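Local coordinates for protein chorismatase (Streptomyces hygroscopicus, PDB 4BPS) that hydrolyses chorismate to pyruvate and a dihydroxycyclohexadiene carboxylic acid, a step in the biosynthesis of the immunosuppressants FK506 and FK520, at residues A178-G183 with K297-R302; F72-H77 with W138-G143. All coordinates share one frame; numbering follows the deposited sequence.

Contact 1 of 2, residues A178-G183 with K297-R302. With 3EB (3-(2-carboxyethyl)benzoic acid), chain B.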
ATOM      1  N   ALA A 178      -2.671   7.302   0.402  1.00  4.59           N
ATOM      2  CA  ALA A 178      -2.935   6.086  -0.328  1.00  5.05           C
ATOM      3  C   ALA A 178      -2.571   4.874   0.538  1.00  4.73           C
ATOM      4  O   ALA A 178      -1.592   4.911   1.311  1.00  4.63           O
ATOM      5  CB  ALA A 178      -2.110   6.081  -1.610  1.00  5.35           C
ATOM      6  N   ALA A 179      -3.349   3.807   0.375  1.00  4.58           N
ATOM      7  CA  ALA A 179      -3.181   2.615   1.198  1.00  4.64           C
ATOM      8  C   ALA A 179      -3.491   1.340   0.440  1.00  4.45           C
ATOM      9  O   ALA A 179      -4.112   1.352  -0.638  1.00  4.50           O
ATOM     10  CB  ALA A 179      -4.092   2.699   2.451  1.00  5.38           C
ATOM     11  N   THR A 180      -3.047   0.243   1.037  1.00  4.32           N
ATOM     12  CA  THR A 180      -3.439  -1.115   0.680  1.00  4.46           C
ATOM     13  C   THR A 180      -3.797  -1.851   1.955  1.00  4.19           C
ATOM     14  O   THR A 180      -3.089  -1.709   2.957  1.00  4.60           O
ATOM     15  CB  THR A 180      -2.282  -1.825  -0.004  1.00  4.63           C
ATOM     16  OG1 THR A 180      -2.037  -1.150  -1.239  1.00  4.80           O
ATOM     17  CG2 THR A 180      -2.550  -3.305  -0.258  1.00  5.47           C
ATOM     18  N   GLY A 181      -4.889  -2.626   1.914  1.00  4.66           N
ATOM     19  CA  GLY A 181      -5.300  -3.508   3.003  1.00  5.55           C
ATOM     20  C   GLY A 181      -5.590  -4.859   2.381  1.00  5.53           C
ATOM     21  O   GLY A 181      -6.667  -5.065   1.817  1.00  6.66           O
ATOM     22  N   ILE A 182      -4.625  -5.771   2.436  1.00  5.33           N
ATOM     23  CA  ILE A 182      -4.677  -6.961   1.599  1.00  5.41           C
ATOM     24  C   ILE A 182      -4.285  -8.169   2.435  1.00  4.95           C
ATOM     25  O   ILE A 182      -3.614  -8.015   3.461  1.00  5.20           O
ATOM     26  CB  ILE A 182      -3.729  -6.758   0.368  1.00  6.29           C
ATOM     27  CG1 ILE A 182      -4.122  -7.660  -0.787  1.00  7.22           C
ATOM     28  CG2 ILE A 182      -2.243  -6.930   0.762  1.00  6.81           C
ATOM     29  CD1 ILE A 182      -5.384  -7.194  -1.473  1.00  8.37           C
ATOM     30  N   GLY A 183      -4.695  -9.367   2.014  1.00  5.26           N
ATOM     31  CA  GLY A 183      -4.409 -10.567   2.787  1.00  5.49           C
ATOM     32  C   GLY A 183      -2.977 -11.037   2.681  1.00  5.39           C
ATOM     33  O   GLY A 183      -2.232 -10.719   1.749  1.00  5.43           O
ATOM     34  N   LYS A 297       1.040  -3.925  -8.617  1.00  5.18           N
ATOM     35  CA  LYS A 297       0.756  -5.217  -8.005  1.00  5.50           C
ATOM     36  C   LYS A 297      -0.726  -5.496  -8.181  1.00  5.02           C
ATOM     37  O   LYS A 297      -1.559  -4.617  -7.922  1.00  5.25           O
ATOM     38  CB  LYS A 297       1.163  -5.250  -6.533  1.00  6.26           C
ATOM     39  CG  LYS A 297       2.698  -5.240  -6.397  1.00  7.13           C
ATOM     40  CD  LYS A 297       3.210  -4.391  -5.258  1.00  7.36           C
ATOM     41  CE  LYS A 297       2.715  -4.896  -3.948  1.00  6.92           C
ATOM     42  NZ  LYS A 297       2.914  -3.861  -2.858  1.00  6.70           N
ATOM     43  N   VAL A 298      -1.025  -6.711  -8.626  1.00  4.73           N
ATOM     44  CA  VAL A 298      -2.379  -7.143  -8.919  1.00  5.28           C
ATOM     45  C   VAL A 298      -2.663  -8.343  -8.002  1.00  4.77           C
ATOM     46  O   VAL A 298      -2.047  -9.396  -8.169  1.00  6.06           O
ATOM     47  CB  VAL A 298      -2.523  -7.524 -10.416  1.00  6.09           C
ATOM     48  CG1 VAL A 298      -3.951  -8.004 -10.696  1.00  6.87           C
ATOM     49  CG2 VAL A 298      -2.167  -6.344 -11.309  1.00  6.90           C
ATOM     50  N   TYR A 299      -3.540  -8.134  -7.024  1.00  4.92           N
ATOM     51  CA  TYR A 299      -3.859  -9.159  -6.048  1.00  5.16           C
ATOM     52  C   TYR A 299      -5.088  -9.898  -6.510  1.00  5.17           C
ATOM     53  O   TYR A 299      -6.086  -9.255  -6.869  1.00  5.51           O
ATOM     54  CB  TYR A 299      -4.144  -8.500  -4.711  1.00  5.62           C
ATOM     55  CG  TYR A 299      -3.069  -7.559  -4.199  1.00  5.23           C
ATOM     56  CD1 TYR A 299      -1.885  -8.045  -3.643  1.00  5.79           C
ATOM     57  CD2 TYR A 299      -3.252  -6.171  -4.221  1.00  5.90           C
ATOM     58  CE1 TYR A 299      -0.922  -7.184  -3.121  1.00  5.90           C
ATOM     59  CE2 TYR A 299      -2.299  -5.294  -3.704  1.00  5.45           C
ATOM     60  CZ  TYR A 299      -1.133  -5.816  -3.148  1.00  5.49           C
ATOM     61  OH  TYR A 299      -0.175  -5.006  -2.594  1.00  6.12           O
ATOM     62  N   VAL A 300      -5.021 -11.234  -6.529  1.00  5.41           N
ATOM     63  CA  VAL A 300      -6.096 -12.051  -7.082  1.00  5.33           C
ATOM     64  C   VAL A 300      -6.448 -13.143  -6.093  1.00  5.23           C
ATOM     65  O   VAL A 300      -5.578 -13.908  -5.651  1.00  5.34           O
ATOM     66  CB  VAL A 300      -5.668 -12.701  -8.422  1.00  5.91           C
ATOM     67  CG1 VAL A 300      -6.808 -13.489  -9.025  1.00  6.66           C
ATOM     68  CG2 VAL A 300      -5.187 -11.610  -9.421  1.00  6.81           C
ATOM     69  N   ARG A 301      -7.733 -13.229  -5.740  1.00  5.63           N
ATOM     70  CA  ARG A 301      -8.172 -14.145  -4.690  1.00  5.71           C
ATOM     71  C   ARG A 301      -8.026 -15.626  -5.061  1.00  5.74           C
ATOM     72  O   ARG A 301      -7.570 -16.430  -4.232  1.00  6.18           O
ATOM     73  CB  ARG A 301      -9.630 -13.839  -4.327  1.00  5.84           C
ATOM     74  CG  ARG A 301     -10.249 -14.842  -3.330  1.00  6.06           C
ATOM     75  CD  ARG A 301     -11.657 -14.420  -2.929  1.00  6.35           C
ATOM     76  NE  ARG A 301     -11.678 -13.145  -2.223  1.00  6.29           N
ATOM     77  CZ  ARG A 301     -11.432 -13.008  -0.916  1.00  6.36           C
ATOM     78  NH1 ARG A 301     -11.195 -14.067  -0.143  1.00  6.92           N
ATOM     79  NH2 ARG A 301     -11.397 -11.781  -0.389  1.00  6.63           N
ATOM     80  N   ARG A 302      -8.481 -15.991  -6.259  1.00  5.94           N
ATOM     81  CA  ARG A 302      -8.498 -17.394  -6.688  1.00  6.45           C
ATOM     82  C   ARG A 302      -7.384 -17.718  -7.670  1.00  6.50           C
ATOM     83  O   ARG A 302      -7.184 -16.993  -8.649  1.00  6.36           O
ATOM     84  CB  ARG A 302      -9.814 -17.745  -7.381  1.00  7.13           C
ATOM     85  CG  ARG A 302     -11.051 -17.478  -6.541  1.00  7.83           C
ATOM     86  CD  ARG A 302     -12.248 -18.269  -7.090  1.00  9.69           C
ATOM     87  NE  ARG A 302     -12.459 -18.008  -8.515  1.00 10.68           N
ATOM     88  CZ  ARG A 302     -13.303 -18.676  -9.304  1.00 12.48           C
ATOM     89  NH1 ARG A 302     -14.040 -19.678  -8.820  1.00 13.25           N
ATOM     90  NH2 ARG A 302     -13.401 -18.356 -10.606  1.00 13.09           N
TER
HETATM   91  C   3EB B1345     -11.965  -0.568  -0.726  1.00  5.35           C
HETATM   92  O   3EB B1345     -12.496  -0.368   0.372  1.00  5.73           O
HETATM   93  CA  3EB B1345     -11.266  -1.859  -1.050  1.00  5.53           C
HETATM   94  OAB 3EB B1345      -8.077  -0.941   4.542  1.00  5.47           O
HETATM   95  OAD 3EB B1345      -6.157  -0.016   3.925  1.00  5.49           O
HETATM   96  CAE 3EB B1345      -8.487  -0.755  -0.468  1.00  5.28           C
HETATM   97  CAF 3EB B1345      -7.377  -0.005  -0.099  1.00  4.97           C
HETATM   98  CAG 3EB B1345      -9.206  -1.474   0.488  1.00  4.77           C
HETATM   99  CAH 3EB B1345      -6.963   0.032   1.221  1.00  5.00           C
HETATM  100  CAL 3EB B1345      -7.291  -0.562   3.649  1.00  5.09           C
HETATM  101  CAM 3EB B1345      -8.786  -1.409   1.817  1.00  4.86           C
HETATM  102  CAN 3EB B1345      -7.682  -0.648   2.199  1.00  5.07           C
HETATM  103  OXT 3EB B1345     -12.024   0.290  -1.687  1.00  5.69           O
HETATM  104  C2  3EB B1345     -10.389  -2.355   0.118  1.00  5.40           C
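Thr180 and Ile182, alternate residues of strand 178-184, both reach the ring of Tyr299 on strand 296-300, across from the edge strand of one mixed sheet to a strand of another. Before them, Ala179 lines the ligand pocket: its O lies 3.6 Å from CAF of 3-(2-carboxyethyl)benzoic acid. Thr180 CG2, anti to the backbone N, comes obliquely to the phenol end, 3.7 Å from Tyr299 OH. The same torsion (chi1 -65°) sets Thr180 OG1 beside the backbone N; this hydroxyl and Tyr299 OH both hydrogen-bond to OE1 of Glu340. The backbone of Gly181 runs against the ligand, its N 3.4 Å from 3EB CAN. Ile182 then lays its long branch over one face of Tyr299, CG1 sitting 3.7 Å from the ring centroid and 15° off the ring normal, a CH-pi contact. Ile182 CD1 runs on outward past the CG-CD2 side of the ring and lies 3.6 Å from Tyr299 CD2. Ile182 also touches Glu338, the proton acceptor. Apolar contact over the ring and a shared carboxylate at its hydroxyl thus fix Tyr299 from two directions, behind a strand whose other side receives the ligand.

Contact 2 of 2, residues F72-H77 with W138-G143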
ATOM      1  N   PHE A  72       8.945 -12.008  -5.576  1.00  7.09           N
ATOM      2  CA  PHE A  72       9.794 -10.944  -6.108  1.00  7.00           C
ATOM      3  C   PHE A  72      10.048  -9.965  -4.980  1.00  6.46           C
ATOM      4  O   PHE A  72       9.388 -10.025  -3.929  1.00  7.09           O
ATOM      5  CB  PHE A  72       9.138 -10.227  -7.319  1.00  7.01           C
ATOM      6  CG  PHE A  72       8.036  -9.286  -6.932  1.00  6.85           C
ATOM      7  CD1 PHE A  72       6.760  -9.763  -6.618  1.00  7.51           C
ATOM      8  CD2 PHE A  72       8.264  -7.923  -6.865  1.00  6.83           C
ATOM      9  CE1 PHE A  72       5.757  -8.874  -6.248  1.00  7.90           C
ATOM     10  CE2 PHE A  72       7.278  -7.038  -6.496  1.00  7.76           C
ATOM     11  CZ  PHE A  72       6.012  -7.518  -6.187  1.00  7.73           C
ATOM     12  N   THR A  73      11.008  -9.059  -5.176  1.00  6.40           N
ATOM     13  CA  THR A  73      11.305  -8.030  -4.187  1.00  6.55           C
ATOM     14  C   THR A  73      10.851  -6.664  -4.680  1.00  5.66           C
ATOM     15  O   THR A  73      11.165  -6.225  -5.804  1.00  6.57           O
ATOM     16  CB  THR A  73      12.806  -7.984  -3.873  1.00  8.77           C
ATOM     17  OG1 THR A  73      13.205  -9.285  -3.450  1.00 11.32           O
ATOM     18  CG2 THR A  73      13.136  -7.007  -2.746  1.00  9.38           C
ATOM     19  N   GLU A  74      10.070  -6.011  -3.834  1.00  5.30           N
ATOM     20  CA  GLU A  74       9.632  -4.636  -4.046  1.00  5.49           C
ATOM     21  C   GLU A  74      10.646  -3.734  -3.340  1.00  5.40           C
ATOM     22  O   GLU A  74      10.772  -3.784  -2.118  1.00  5.86           O
ATOM     23  CB  GLU A  74       8.240  -4.478  -3.434  1.00  5.77           C
ATOM     24  CG  GLU A  74       7.704  -3.066  -3.328  1.00  6.32           C
ATOM     25  CD  GLU A  74       6.385  -3.016  -2.584  1.00  6.06           C
ATOM     26  OE1 GLU A  74       5.598  -3.996  -2.661  1.00  6.36           O
ATOM     27  OE2 GLU A  74       6.115  -1.994  -1.902  1.00  7.16           O
ATOM     28  N   VAL A  75      11.381  -2.923  -4.108  1.00  5.55           N
ATOM     29  CA  VAL A  75      12.463  -2.111  -3.568  1.00  6.48           C
ATOM     30  C   VAL A  75      12.089  -0.634  -3.679  1.00  6.53           C
ATOM     31  O   VAL A  75      11.792  -0.151  -4.772  1.00  7.14           O
ATOM     32  CB  VAL A  75      13.795  -2.356  -4.315  1.00  7.23           C
ATOM     33  CG1 VAL A  75      14.926  -1.633  -3.601  1.00  7.54           C
ATOM     34  CG2 VAL A  75      14.103  -3.868  -4.445  1.00  8.23           C
ATOM     35  N   TRP A  76      12.119   0.063  -2.549  1.00  6.42           N
ATOM     36  CA  TRP A  76      11.892   1.504  -2.517  1.00  6.47           C
ATOM     37  C   TRP A  76      13.232   2.227  -2.511  1.00  6.58           C
ATOM     38  O   TRP A  76      14.195   1.805  -1.851  1.00  7.63           O
ATOM     39  CB  TRP A  76      10.998   1.877  -1.331  1.00  6.83           C
ATOM     40  CG  TRP A  76       9.605   1.493  -1.666  1.00  6.77           C
ATOM     41  CD1 TRP A  76       8.979   0.321  -1.365  1.00  7.06           C
ATOM     42  CD2 TRP A  76       8.720   2.234  -2.504  1.00  6.90           C
ATOM     43  NE1 TRP A  76       7.721   0.300  -1.954  1.00  7.35           N
ATOM     44  CE2 TRP A  76       7.551   1.468  -2.663  1.00  7.19           C
ATOM     45  CE3 TRP A  76       8.803   3.478  -3.134  1.00  7.85           C
ATOM     46  CZ2 TRP A  76       6.464   1.918  -3.418  1.00  7.78           C
ATOM     47  CZ3 TRP A  76       7.722   3.923  -3.876  1.00  8.26           C
ATOM     48  CH2 TRP A  76       6.572   3.148  -4.013  1.00  8.28           C
ATOM     49  N   HIS A  77      13.261   3.317  -3.260  1.00  6.37           N
ATOM     50  CA  HIS A  77      14.444   4.134  -3.500  1.00  6.17           C
ATOM     51  C   HIS A  77      14.116   5.602  -3.265  1.00  6.49           C
ATOM     52  O   HIS A  77      12.954   6.017  -3.390  1.00  7.14           O
ATOM     53  CB  HIS A  77      14.843   4.035  -4.975  1.00  7.34           C
ATOM     54  CG  HIS A  77      15.332   2.692  -5.405  1.00  7.13           C
ATOM     55  ND1 HIS A  77      16.664   2.445  -5.645  1.00  8.06           N
ATOM     56  CD2 HIS A  77      14.676   1.536  -5.688  1.00  7.44           C
ATOM     57  CE1 HIS A  77      16.809   1.190  -6.052  1.00  8.04           C
ATOM     58  NE2 HIS A  77      15.621   0.617  -6.067  1.00  7.58           N
ATOM     59  N   TRP A 138       0.960   0.503   3.535  1.00  4.08           N
ATOM     60  CA  TRP A 138       0.511  -0.822   3.112  1.00  4.24           C
ATOM     61  C   TRP A 138       0.301  -1.658   4.364  1.00  4.54           C
ATOM     62  O   TRP A 138       1.094  -1.589   5.306  1.00  5.32           O
ATOM     63  CB  TRP A 138       1.544  -1.535   2.257  1.00  4.55           C
ATOM     64  CG  TRP A 138       1.841  -0.958   0.897  1.00  4.85           C
ATOM     65  CD1 TRP A 138       1.379  -1.424  -0.297  1.00  4.93           C
ATOM     66  CD2 TRP A 138       2.727   0.154   0.589  1.00  4.72           C
ATOM     67  NE1 TRP A 138       1.927  -0.691  -1.331  1.00  5.05           N
ATOM     68  CE2 TRP A 138       2.740   0.286  -0.819  1.00  4.63           C
ATOM     69  CE3 TRP A 138       3.510   1.025   1.354  1.00  4.93           C
ATOM     70  CZ2 TRP A 138       3.515   1.252  -1.480  1.00  5.23           C
ATOM     71  CZ3 TRP A 138       4.274   1.982   0.698  1.00  5.26           C
ATOM     72  CH2 TRP A 138       4.276   2.081  -0.708  1.00  5.45           C
ATOM     73  N   ASN A 139      -0.734  -2.487   4.325  1.00  4.44           N
ATOM     74  CA  ASN A 139      -1.070  -3.407   5.411  1.00  4.73           C
ATOM     75  C   ASN A 139      -1.275  -4.787   4.806  1.00  4.09           C
ATOM     76  O   ASN A 139      -2.201  -4.997   4.018  1.00  4.73           O
ATOM     77  CB  ASN A 139      -2.358  -2.972   6.129  1.00  5.37           C
ATOM     78  CG  ASN A 139      -2.325  -1.515   6.539  1.00  5.41           C
ATOM     79  OD1 ASN A 139      -1.750  -1.177   7.564  1.00  6.19           O
ATOM     80  ND2 ASN A 139      -2.926  -0.637   5.717  1.00  5.74           N
ATOM     81  N   TYR A 140      -0.385  -5.706   5.183  1.00  4.08           N
ATOM     82  CA  TYR A 140      -0.437  -7.105   4.723  1.00  4.41           C
ATOM     83  C   TYR A 140      -0.956  -7.901   5.916  1.00  4.13           C
ATOM     84  O   TYR A 140      -0.244  -8.059   6.913  1.00  4.52           O
ATOM     85  CB  TYR A 140       0.937  -7.572   4.265  1.00  4.87           C
ATOM     86  CG  TYR A 140       1.489  -6.722   3.123  1.00  4.88           C
ATOM     87  CD1 TYR A 140       0.990  -6.874   1.832  1.00  4.84           C
ATOM     88  CD2 TYR A 140       2.474  -5.764   3.327  1.00  5.16           C
ATOM     89  CE1 TYR A 140       1.462  -6.126   0.782  1.00  5.10           C
ATOM     90  CE2 TYR A 140       2.966  -4.998   2.280  1.00  4.96           C
ATOM     91  CZ  TYR A 140       2.460  -5.184   1.003  1.00  4.83           C
ATOM     92  OH  TYR A 140       2.898  -4.471  -0.074  1.00  5.39           O
ATOM     93  N   VAL A 141      -2.215  -8.347   5.821  1.00  4.33           N
ATOM     94  CA  VAL A 141      -2.997  -8.810   6.969  1.00  4.87           C
ATOM     95  C   VAL A 141      -3.228 -10.306   6.839  1.00  4.65           C
ATOM     96  O   VAL A 141      -4.048 -10.736   6.031  1.00  4.95           O
ATOM     97  CB  VAL A 141      -4.339  -8.036   7.040  1.00  5.46           C
ATOM     98  CG1 VAL A 141      -5.186  -8.515   8.236  1.00  5.92           C
ATOM     99  CG2 VAL A 141      -4.112  -6.518   7.125  1.00  6.03           C
ATOM    100  N   SER A 142      -2.523 -11.103   7.641  1.00  5.19           N
ATOM    101  CA  SER A 142      -2.694 -12.538   7.615  1.00  5.85           C
ATOM    102  C   SER A 142      -4.137 -12.950   7.947  1.00  5.48           C
ATOM    103  O   SER A 142      -4.690 -12.571   8.977  1.00  6.13           O
ATOM    104  CB  SER A 142      -1.779 -13.167   8.625  1.00  6.44           C
ATOM    105  OG  SER A 142      -1.961 -14.567   8.654  1.00  6.69           O
ATOM    106  N   GLY A 143      -4.751 -13.728   7.068  1.00  5.23           N
ATOM    107  CA  GLY A 143      -6.098 -14.216   7.333  1.00  5.45           C
ATOM    108  C   GLY A 143      -7.123 -13.097   7.345  1.00  5.28           C
ATOM    109  O   GLY A 143      -8.018 -13.085   8.202  1.00  5.51           O
TER
HETATM  110  O   HOH W   1       4.677  -2.533   0.351  1.00  5.43           O
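Two beta-sheets of this YjgF-fold enzyme face each other here, and the meeting of Trp76 with Trp138 joins strand 72-77 of the five-stranded sheet to strand 133-142 of the six-stranded one. The strand segments run roughly antiparallel, their axes 14.0 Å apart at closest approach, so side chains span the gap. The two indoles come from opposite directions and meet obliquely through benzo carbons, Trp76 CZ2 lying 3.5 Å from Trp138 CH2. The five-membered ring of Trp76 and the six-membered ring of Trp138 are inclined at 52°. Glu74 enters beside them on an extended side chain, with CG anti to the backbone N (chi1 170°), which carries its carboxylate into the space between the sheets. Its OE2 receives a nearly straight hydrogen bond of 2.8 Å from Trp76 NE1, in the indole plane and through the anti lone pair. A water donates a second bond to Glu74 OE2 (2.7 Å) and is hydrogen-bonded to Tyr140 OH (2.7 Å), lying at the edge of the tyrosine ring and in its plane. The water also sits 3.2 Å above the plane of Trp138, toward the rim. Glu74 OE1 is 3.8 Å from Tyr140 OH; it makes a hydrogen bond with His44 and a salt bridge with Lys297 NZ, which is also hydrogen-bonded to Tyr140 OH. Trp138 NE1 turns instead to Glu340. Both carboxylate oxygens of Glu74 are therefore held, and the lysine pairing probably favours its ionised form in this buried setting of indoles and charged partners, while the water bridges Glu74 OE2 and Tyr140 OH.

Both contacts are buried, their centres 10 Å apart, and both use side chains of the same sheet, in which strands 178-184 and 133-142 are parallel neighbours; Ile182 O and Val141 N probably share a backbone hydrogen bond. Each contact joins this sheet to a different partner, strand 296-300 in contact 1 and strand 72-77 in contact 2. Contact 1 lies right behind the ligand pocket and meets by apolar and CH-pi contact, its hydroxyls turning to Glu340; contact 2, with the Trp138 side chain about 8 Å from the ligand, combines indole packing with a water bridge. Lys297 ties them together, its NZ 2.7 Å from Glu74 OE1, and Glu340 OE2 gives Lys297 NZ a second salt bridge.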